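Local coordinates for protein phosphoacetylglucosamine mutase (Aspergillus lentulus, PDB 5O9X) that interconverts N-acetylglucosamine 6-phosphate and N-acetylglucosamine 1-phosphate as a phosphoacetylglucosamine mutase, at residues A[331-339]-A[354-362]; A[468-478]-A[502-510]. The protein carries 1 engineered substitution. One frame throughout, in Å; residues are numbered along the deposited sequence.

Interaction 1 of 2, residues A[331-339]-A[354-362]. With G16 (1,6-di-O-phosphono-alpha-D-glucopyranose), chain B.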
loop_
_atom_site.group_PDB
_atom_site.type_symbol
_atom_site.label_atom_id
_atom_site.label_comp_id
_atom_site.label_asym_id
_atom_site.label_seq_id
_atom_site.Cartn_x
_atom_site.Cartn_y
_atom_site.Cartn_z
ATOM N N LYS A 331 6.589 -16.366 17.010
ATOM C CA LYS A 331 5.398 -15.629 17.482
ATOM C C LYS A 331 4.831 -14.641 16.382
ATOM O O LYS A 331 5.472 -13.653 15.947
ATOM C CB LYS A 331 5.655 -14.915 18.846
ATOM C CG LYS A 331 6.183 -15.745 20.059
ATOM C CD LYS A 331 5.659 -17.179 20.126
ATOM C CE LYS A 331 4.539 -17.363 21.141
ATOM N NZ LYS A 331 3.930 -18.721 20.994
ATOM N N ILE A 332 3.616 -14.948 15.959
ATOM C CA ILE A 332 2.949 -14.136 14.946
ATOM C C ILE A 332 2.080 -13.065 15.621
ATOM O O ILE A 332 1.354 -13.347 16.566
ATOM C CB ILE A 332 2.054 -15.043 14.041
ATOM C CG1 ILE A 332 2.891 -16.151 13.411
ATOM C CG2 ILE A 332 1.325 -14.238 12.947
ATOM C CD1 ILE A 332 2.008 -17.259 12.879
ATOM N N GLY A 333 2.071 -11.878 15.062
ATOM C CA GLY A 333 1.094 -10.900 15.479
ATOM C C GLY A 333 0.453 -10.310 14.214
ATOM O O GLY A 333 1.083 -10.270 13.127
ATOM N N VAL A 334 -0.801 -9.829 14.369
ATOM C CA VAL A 334 -1.506 -9.175 13.245
ATOM C C VAL A 334 -1.763 -7.676 13.520
ATOM O O VAL A 334 -2.412 -7.309 14.528
ATOM C CB VAL A 334 -2.817 -9.884 12.921
ATOM C CG1 VAL A 334 -3.500 -9.249 11.646
ATOM C CG2 VAL A 334 -2.582 -11.434 12.773
ATOM N N VAL A 335 -1.312 -6.819 12.606
ATOM C CA VAL A 335 -1.533 -5.377 12.744
ATOM C C VAL A 335 -2.708 -5.022 11.849
ATOM O O VAL A 335 -2.740 -5.460 10.688
ATOM C CB VAL A 335 -0.275 -4.616 12.310
ATOM C CG1 VAL A 335 -0.477 -3.106 12.439
ATOM C CG2 VAL A 335 0.877 -5.036 13.282
ATOM N N GLN A 336 -3.650 -4.239 12.407
ATOM C CA GLN A 336 -4.851 -3.829 11.714
ATOM C C GLN A 336 -4.979 -2.307 11.807
ATOM O O GLN A 336 -4.200 -1.645 12.548
ATOM C CB GLN A 336 -6.118 -4.523 12.290
ATOM C CG GLN A 336 -6.063 -6.094 12.218
ATOM C CD GLN A 336 -7.421 -6.633 12.544
ATOM O OE1 GLN A 336 -7.920 -6.473 13.659
ATOM N NE2 GLN A 336 -8.056 -7.247 11.593
ATOM N N THR A 337 -5.960 -1.754 11.090
ATOM C CA THR A 337 -6.445 -0.398 11.417
ATOM C C THR A 337 -7.926 -0.479 11.818
ATOM O O THR A 337 -8.549 -1.550 11.748
ATOM C CB THR A 337 -6.201 0.634 10.297
ATOM O OG1 THR A 337 -7.102 0.397 9.165
ATOM C CG2 THR A 337 -4.748 0.440 9.739
ATOM N N ALA A 338 -8.505 0.679 12.125
ATOM C CA ALA A 338 -9.880 0.763 12.620
ATOM C C ALA A 338 -10.867 0.414 11.494
ATOM O O ALA A 338 -11.994 0.049 11.807
ATOM C CB ALA A 338 -10.117 2.179 13.197
ATOM N N TYR A 339 -10.429 0.409 10.217
ATOM C CA TYR A 339 -11.317 0.062 9.108
ATOM C C TYR A 339 -11.506 -1.465 9.053
ATOM O O TYR A 339 -12.346 -1.933 8.241
ATOM C CB TYR A 339 -10.685 0.512 7.765
ATOM C CG TYR A 339 -10.778 2.031 7.636
ATOM C CD1 TYR A 339 -12.017 2.624 7.365
ATOM C CD2 TYR A 339 -9.692 2.836 7.943
ATOM C CE1 TYR A 339 -12.152 3.990 7.288
ATOM C CE2 TYR A 339 -9.810 4.232 7.849
ATOM C CZ TYR A 339 -11.067 4.776 7.575
ATOM O OH TYR A 339 -11.244 6.150 7.556
ATOM N N LEU A 354 -4.059 -15.070 18.410
ATOM C CA LEU A 354 -2.840 -14.256 18.190
ATOM C C LEU A 354 -3.085 -12.861 18.706
ATOM O O LEU A 354 -4.240 -12.431 18.730
ATOM C CB LEU A 354 -2.424 -14.172 16.678
ATOM C CG LEU A 354 -2.201 -15.486 15.887
ATOM C CD1 LEU A 354 -1.981 -15.135 14.410
ATOM C CD2 LEU A 354 -0.952 -16.228 16.459
ATOM N N PRO A 355 -2.006 -12.158 19.069
ATOM C CA PRO A 355 -2.222 -10.763 19.410
ATOM C C PRO A 355 -2.562 -9.971 18.117
ATOM O O PRO A 355 -2.103 -10.360 17.028
ATOM C CB PRO A 355 -0.863 -10.335 19.976
ATOM C CG PRO A 355 0.147 -11.279 19.313
ATOM C CD PRO A 355 -0.619 -12.598 19.385
ATOM N N SER A 356 -3.403 -8.939 18.253
ATOM C CA SER A 356 -3.560 -7.894 17.224
ATOM C C SER A 356 -3.292 -6.493 17.788
ATOM O O SER A 356 -3.393 -6.247 19.006
ATOM C CB SER A 356 -4.953 -7.972 16.574
ATOM O OG SER A 356 -5.941 -7.682 17.522
ATOM N N VAL A 357 -2.883 -5.570 16.926
ATOM C CA VAL A 357 -2.555 -4.207 17.345
ATOM C C VAL A 357 -3.310 -3.345 16.313
ATOM O O VAL A 357 -3.348 -3.712 15.142
ATOM C CB VAL A 357 -1.031 -3.970 17.226
ATOM C CG1 VAL A 357 -0.663 -2.513 17.591
ATOM C CG2 VAL A 357 -0.324 -4.950 18.174
ATOM N N CYS A 358 -3.916 -2.229 16.748
ATOM C CA CYS A 358 -4.593 -1.347 15.805
ATOM C C CYS A 358 -3.752 -0.108 15.706
ATOM O O CYS A 358 -3.354 0.463 16.735
ATOM C CB CYS A 358 -6.031 -1.040 16.356
ATOM S SG CYS A 358 -7.007 -0.072 15.174
ATOM N N THR A 359 -3.417 0.332 14.500
ATOM C CA THR A 359 -2.607 1.526 14.294
ATOM C C THR A 359 -3.370 2.550 13.452
ATOM O O THR A 359 -4.459 2.250 12.927
ATOM C CB THR A 359 -1.243 1.270 13.571
ATOM O OG1 THR A 359 -1.483 0.973 12.186
ATOM C CG2 THR A 359 -0.454 0.083 14.209
ATOM N N ASN A 360 -2.794 3.735 13.315
ATOM C CA ASN A 360 -3.334 4.740 12.356
ATOM C C ASN A 360 -3.348 4.194 10.918
ATOM O O ASN A 360 -2.552 3.310 10.588
ATOM C CB ASN A 360 -2.449 6.018 12.335
ATOM C CG ASN A 360 -2.595 6.867 13.598
ATOM O OD1 ASN A 360 -3.286 6.503 14.554
ATOM N ND2 ASN A 360 -1.911 7.998 13.602
ATOM N N THR A 361 -4.211 4.777 10.081
ATOM C CA THR A 361 -4.247 4.500 8.660
ATOM C C THR A 361 -2.936 4.921 8.003
ATOM O O THR A 361 -2.358 5.992 8.336
ATOM C CB THR A 361 -5.451 5.202 8.028
ATOM O OG1 THR A 361 -6.581 4.390 8.316
ATOM C CG2 THR A 361 -5.343 5.335 6.513
ATOM N N GLY A 362 -2.475 4.075 7.088
ATOM C CA GLY A 362 -1.266 4.429 6.275
ATOM C C GLY A 362 -0.225 3.321 6.570
ATOM O O GLY A 362 0.169 3.100 7.726
HETATM C C1 G16 B . -2.978 5.328 0.614
HETATM C C2 G16 B . -2.137 4.737 1.742
HETATM C C3 G16 B . -2.978 3.695 2.546
HETATM C C4 G16 B . -4.287 4.241 3.091
HETATM C C5 G16 B . -5.080 4.808 1.921
HETATM C C6 G16 B . -6.274 5.647 2.313
HETATM O O1 G16 B . -3.336 4.282 -0.294
HETATM O O2 G16 B . -0.879 4.145 1.293
HETATM O O3 G16 B . -2.150 3.169 3.505
HETATM O O4 G16 B . -5.164 3.231 3.758
HETATM O O5 G16 B . -4.319 5.799 1.190
HETATM O O6 G16 B . -5.755 6.788 3.135
HETATM P P G16 B . -6.798 7.934 3.615
HETATM O O1P G16 B . -8.007 7.248 4.294
HETATM O O2P G16 B . -7.300 8.675 2.353
HETATM O O3P G16 B . -6.029 8.946 4.491
HETATM P "P'" G16 B . -2.918 4.296 -1.878
HETATM O O1X G16 B . -1.514 4.949 -1.990
HETATM O O2X G16 B . -3.910 5.264 -2.600
HETATM O O3X G16 B . -3.129 2.928 -2.428
HETATM O O HOH W 1 -6.541 1.883 7.040
HETATM O O HOH W 2 -6.950 3.286 12.505
#
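Val357 O takes the shortest bond between the strands, from Gln336 N at 2.8 Å, nearly straight on; Val335 CA adds a weaker CA-H...O contact at 3.4 Å. This is the middle of a parallel pairing of 332-337 with 356-359. Val334 N reaches Pro355 O, Val357 N returns to Val334 O, and Thr359 N donates to Gln336 O at 2.9 Å.

At the start of the pair, the Leu354 CD1 methyl lies 3.7 Å from Ile332 CG2, with the two side chains crossing obliquely. Further along, Val335 CG1 meets Thr359 CG2 at 3.6 Å. Cys358 SG, anti to its backbone N (chi1 -175°), is carried forward along the strand to lie 3.5 Å from Ala338 N. Beyond the last strand bond, water takes over: one molecule joins Thr337 OG1 to Thr361 OG1, and another accepts from Ala338 N and donates to Thr359 O. Thr361 OG1 also sits at the edge of the Tyr339 ring, 3.3 Å from CE2, while Gly362 CA lies 3.2 Å from sugar atom O3 of the bound bisphosphate.

The pair forms a beta-alpha-beta crossover through helix 342-350. That helix packs on the face bearing Val334, Gln336 and Ser356, helix 363-370 touches Thr337 and Thr359, and strand 375-379 continues the sheet beyond 332-337.

Interaction 2 of 2, residues A[468-478]-A[502-510]. With G16 (1,6-di-O-phosphono-alpha-D-glucopyranose), chain B.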
loop_
_atom_site.group_PDB
_atom_site.type_symbol
_atom_site.label_atom_id
_atom_site.label_comp_id
_atom_site.label_asym_id
_atom_site.label_seq_id
_atom_site.Cartn_x
_atom_site.Cartn_y
_atom_site.Cartn_z
ATOM N N ARG A 468 -11.413 20.187 6.210
ATOM C CA ARG A 468 -11.310 18.877 6.905
ATOM C C ARG A 468 -10.274 18.966 8.075
ATOM O O ARG A 468 -10.250 18.095 8.958
ATOM C CB ARG A 468 -11.074 17.709 5.901
ATOM C CG ARG A 468 -9.699 17.648 5.440
ATOM C CD ARG A 468 -9.539 16.832 4.153
ATOM N NE ARG A 468 -8.580 17.634 3.384
ATOM C CZ ARG A 468 -7.466 17.203 2.841
ATOM N NH1 ARG A 468 -7.162 15.938 2.818
ATOM N NH2 ARG A 468 -6.699 18.073 2.198
ATOM N N SER A 469 -9.505 20.064 8.127
ATOM C CA SER A 469 -8.493 20.269 9.174
ATOM C C SER A 469 -9.127 20.452 10.550
ATOM O O SER A 469 -8.437 20.296 11.547
ATOM C CB SER A 469 -7.556 21.439 8.888
ATOM O OG SER A 469 -8.200 22.672 9.171
ATOM N N ILE A 470 -10.425 20.713 10.615
ATOM C CA ILE A 470 -11.066 20.753 11.952
ATOM C C ILE A 470 -11.395 19.335 12.522
ATOM O O ILE A 470 -11.799 19.210 13.691
ATOM C CB ILE A 470 -12.312 21.647 11.987
ATOM C CG1 ILE A 470 -13.497 20.925 11.311
ATOM C CG2 ILE A 470 -12.010 23.009 11.325
ATOM C CD1 ILE A 470 -14.842 21.594 11.471
ATOM N N PHE A 471 -11.261 18.290 11.698
ATOM C CA PHE A 471 -11.520 16.885 12.170
ATOM C C PHE A 471 -10.191 16.284 12.610
ATOM O O PHE A 471 -9.327 15.979 11.769
ATOM C CB PHE A 471 -12.133 16.055 11.047
ATOM C CG PHE A 471 -13.512 16.511 10.692
ATOM C CD1 PHE A 471 -14.632 15.940 11.336
ATOM C CD2 PHE A 471 -13.703 17.637 9.841
ATOM C CE1 PHE A 471 -15.934 16.354 11.004
ATOM C CE2 PHE A 471 -14.986 18.060 9.542
ATOM C CZ PHE A 471 -16.092 17.455 10.118
ATOM N N LYS A 472 -9.985 16.184 13.922
ATOM C CA LYS A 472 -8.653 15.761 14.468
ATOM C C LYS A 472 -8.915 14.516 15.319
ATOM O O LYS A 472 -9.787 14.521 16.220
ATOM C CB LYS A 472 -7.952 16.865 15.280
ATOM C CG LYS A 472 -7.761 18.184 14.483
ATOM C CD LYS A 472 -6.970 19.305 15.204
ATOM C CE LYS A 472 -7.550 19.665 16.560
ATOM N NZ LYS A 472 -8.181 20.999 16.813
ATOM N N ALA A 473 -8.247 13.447 14.963
ATOM C CA ALA A 473 -8.547 12.175 15.584
ATOM C C ALA A 473 -7.412 11.615 16.454
ATOM O O ALA A 473 -6.255 11.931 16.238
ATOM C CB ALA A 473 -8.952 11.157 14.489
ATOM N N TYR A 474 -7.740 10.703 17.351
ATOM C CA TYR A 474 -6.707 10.064 18.207
ATOM C C TYR A 474 -7.143 8.616 18.544
ATOM O O TYR A 474 -8.240 8.188 18.114
ATOM C CB TYR A 474 -6.414 10.944 19.476
ATOM C CG TYR A 474 -7.655 10.974 20.363
ATOM C CD1 TYR A 474 -7.788 10.028 21.408
ATOM C CD2 TYR A 474 -8.705 11.900 20.138
ATOM C CE1 TYR A 474 -8.925 9.984 22.237
ATOM C CE2 TYR A 474 -9.869 11.843 20.928
ATOM C CZ TYR A 474 -9.960 10.891 21.946
ATOM O OH TYR A 474 -11.088 10.888 22.731
ATOM N N ASP A 475 -6.255 7.839 19.222
ATOM C CA ASP A 475 -6.516 6.448 19.620
ATOM C C ASP A 475 -6.633 5.582 18.361
ATOM O O ASP A 475 -7.703 4.996 18.073
ATOM C CB ASP A 475 -7.752 6.379 20.565
ATOM C CG ASP A 475 -8.017 4.961 21.089
ATOM O OD1 ASP A 475 -7.153 4.079 20.962
ATOM O OD2 ASP A 475 -9.167 4.689 21.439
ATOM N N ALA A 476 -5.534 5.536 17.601
ATOM C CA ALA A 476 -5.527 4.855 16.284
ATOM C C ALA A 476 -6.678 5.430 15.432
ATOM O O ALA A 476 -7.383 4.733 14.667
ATOM C CB ALA A 476 -5.550 3.287 16.448
ATOM N N GLU A 477 -6.815 6.762 15.550
ATOM C CA GLU A 477 -7.794 7.561 14.841
ATOM C C GLU A 477 -9.286 7.148 15.087
ATOM O O GLU A 477 -10.148 7.442 14.269
ATOM C CB GLU A 477 -7.425 7.653 13.341
ATOM C CG GLU A 477 -6.028 8.294 13.116
ATOM C CD GLU A 477 -5.644 8.184 11.659
ATOM O OE1 GLU A 477 -5.611 7.031 11.154
ATOM O OE2 GLU A 477 -5.614 9.209 10.973
ATOM N N ARG A 478 -9.576 6.437 16.180
ATOM C CA ARG A 478 -10.927 5.907 16.443
ATOM C C ARG A 478 -11.853 6.938 17.152
ATOM O O ARG A 478 -13.051 6.696 17.282
ATOM C CB ARG A 478 -10.915 4.543 17.207
ATOM C CG ARG A 478 -10.224 3.472 16.355
ATOM C CD ARG A 478 -9.968 2.162 17.118
ATOM N NE ARG A 478 -8.859 2.336 18.086
ATOM C CZ ARG A 478 -8.378 1.279 18.758
ATOM N NH1 ARG A 478 -8.880 0.065 18.515
ATOM N NH2 ARG A 478 -7.402 1.433 19.631
ATOM N N SER A 502 -18.733 2.884 14.799
ATOM C CA SER A 502 -18.537 3.872 13.725
ATOM C C SER A 502 -17.483 4.854 14.102
ATOM O O SER A 502 -17.330 5.189 15.281
ATOM C CB SER A 502 -19.892 4.557 13.322
ATOM O OG SER A 502 -19.676 5.451 12.228
ATOM N N PHE A 503 -16.673 5.301 13.114
ATOM C CA PHE A 503 -15.726 6.381 13.384
ATOM C C PHE A 503 -15.583 7.251 12.118
ATOM O O PHE A 503 -15.795 6.772 11.033
ATOM C CB PHE A 503 -14.359 5.923 13.852
ATOM C CG PHE A 503 -13.579 5.180 12.792
ATOM C CD1 PHE A 503 -13.924 3.804 12.449
ATOM C CD2 PHE A 503 -12.460 5.767 12.200
ATOM C CE1 PHE A 503 -13.186 3.114 11.450
ATOM C CE2 PHE A 503 -11.731 5.054 11.195
ATOM C CZ PHE A 503 -12.132 3.764 10.797
ATOM N N ALA A 504 -15.223 8.518 12.314
ATOM C CA ALA A 504 -15.010 9.474 11.216
ATOM C C ALA A 504 -13.591 10.066 11.310
ATOM O O ALA A 504 -13.112 10.403 12.414
ATOM C CB ALA A 504 -16.060 10.628 11.312
ATOM N N ARG A 505 -12.921 10.306 10.160
ATOM C CA ARG A 505 -11.585 10.914 10.230
ATOM C C ARG A 505 -11.348 11.522 8.850
ATOM O O ARG A 505 -11.909 11.050 7.822
ATOM C CB ARG A 505 -10.444 9.936 10.506
ATOM C CG ARG A 505 -10.483 8.666 9.612
ATOM C CD ARG A 505 -9.231 7.765 9.802
ATOM N NE ARG A 505 -8.045 8.314 9.119
ATOM C CZ ARG A 505 -7.809 8.235 7.789
ATOM N NH1 ARG A 505 -8.694 7.700 6.926
ATOM N NH2 ARG A 505 -6.682 8.730 7.305
ATOM N N ALA A 506 -10.531 12.562 8.853
ATOM C CA ALA A 506 -10.116 13.262 7.602
ATOM C C ALA A 506 -9.244 12.287 6.807
ATOM O O ALA A 506 -8.369 11.554 7.361
ATOM C CB ALA A 506 -9.269 14.510 7.959
ATOM N N SER A 507 -9.523 12.228 5.498
ATOM C CA SER A 507 -8.622 11.554 4.578
ATOM C C SER A 507 -7.349 12.390 4.436
ATOM O O SER A 507 -7.429 13.645 4.427
ATOM C CB SER A 507 -9.340 11.430 3.186
ATOM O OG SER A 507 -8.396 10.988 2.201
ATOM N N GLY A 508 -6.211 11.698 4.265
ATOM C CA GLY A 508 -4.905 12.297 3.890
ATOM C C GLY A 508 -4.529 12.017 2.474
ATOM O O GLY A 508 -3.325 12.211 2.096
ATOM N N THR A 509 -5.487 11.529 1.648
ATOM C CA THR A 509 -5.188 11.323 0.204
ATOM C C THR A 509 -6.164 12.116 -0.713
ATOM O O THR A 509 -5.878 12.302 -1.907
ATOM C CB THR A 509 -5.212 9.838 -0.245
ATOM O OG1 THR A 509 -6.540 9.289 -0.060
ATOM C CG2 THR A 509 -4.195 8.983 0.505
ATOM N N GLU A 510 -7.351 12.480 -0.181
ATOM C CA GLU A 510 -8.397 13.180 -0.866
ATOM C C GLU A 510 -8.985 14.219 0.063
ATOM O O GLU A 510 -8.880 14.085 1.291
ATOM C CB GLU A 510 -9.557 12.195 -1.166
ATOM C CG GLU A 510 -9.146 11.107 -2.104
ATOM C CD GLU A 510 -10.302 10.131 -2.269
ATOM O OE1 GLU A 510 -10.180 8.895 -1.979
ATOM O OE2 GLU A 510 -11.337 10.676 -2.651
HETATM C C1 G16 B . -2.978 5.328 0.614
HETATM C C2 G16 B . -2.137 4.737 1.742
HETATM C C3 G16 B . -2.978 3.695 2.546
HETATM C C4 G16 B . -4.287 4.241 3.091
HETATM C C5 G16 B . -5.080 4.808 1.921
HETATM C C6 G16 B . -6.274 5.647 2.313
HETATM O O1 G16 B . -3.336 4.282 -0.294
HETATM O O2 G16 B . -0.879 4.145 1.293
HETATM O O3 G16 B . -2.150 3.169 3.505
HETATM O O4 G16 B . -5.164 3.231 3.758
HETATM O O5 G16 B . -4.319 5.799 1.190
HETATM O O6 G16 B . -5.755 6.788 3.135
HETATM P P G16 B . -6.798 7.934 3.615
HETATM O O1P G16 B . -8.007 7.248 4.294
HETATM O O2P G16 B . -7.300 8.675 2.353
HETATM O O3P G16 B . -6.029 8.946 4.491
HETATM P "P'" G16 B . -2.918 4.296 -1.878
HETATM O O1X G16 B . -1.514 4.949 -1.990
HETATM O O2X G16 B . -3.910 5.264 -2.600
HETATM O O3X G16 B . -3.129 2.928 -2.428
HETATM O O HOH W 3 -9.357 13.316 11.289
HETATM O O HOH W 4 -12.116 9.183 14.749
HETATM O O HOH W 5 -6.862 11.757 10.503
HETATM O O HOH W 6 -15.814 6.420 17.136
#
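Glu477 and Arg505 meet obliquely, their carboxylate and guanidinium planes turned 64° apart, where the Asp475-Arg478 type I' turn faces the end of strand 502-506, just ahead of the phosphate-binding loop of the C-terminal domain. Arg505 NE points at Glu477 OE2, 3.2 Å away, in the plane of its own guanidinium but from above the plane of the carboxylate. Glu477 OE1 has a second partner in Thr361 N. A bend at chi3 (-76°) turns the other guanidinium nitrogens to the 6-phosphate of the bound bisphosphate: NH1 donates to O1P and NH2 to O3P, both nearly straight. With Glu477 holding NE, the rotation of the group is fixed.

The loop after the strand supplies the rest of the grip. Gly508 N donates to O3P at 2.8 Å, while Ser507 OG and Thr509 OG1 both donate to O2P. Ser507 OG also accepts from Thr509 N and Glu510 N, an ST turn and ST motif that hold its hydroxyl in place.

Beside this site, Glu477 O lies 3.5 Å from Phe503 CD2, and a water ties that carbonyl to Ala504 O. At the far end, Arg468 CG passes 4.0 Å from Ala506 CB, and the bent side chain delivers NH1 to Ser507 O at 2.8 Å, a bond with an angle of only 131° at the hydrogen.

Interactions 1 and 2 belong to different domains, yet both reach the same bound bisphosphate. Interaction 1 is regular parallel sheet, well buried along 332-337 and more open along the outer strand 356-359. Interaction 2 sets a short 3-10 segment and a turn against a strand and the loop after it, mostly through charged side chains and waters, with no backbone-to-backbone hydrogen bond across it; it too is partly buried, Phe503, Arg505 and Ser507 inside, Arg468 and Glu477 partly exposed. Their centres are about 18 Å apart, but Glu477 OE1 with Thr361 N (2.9 Å) and Arg505 NH1 with Tyr339 OH (3.0 Å) are probable hydrogen bonds. The salt-bridged pair thus also contacts the loops that follow the two strands in the neighbouring domain.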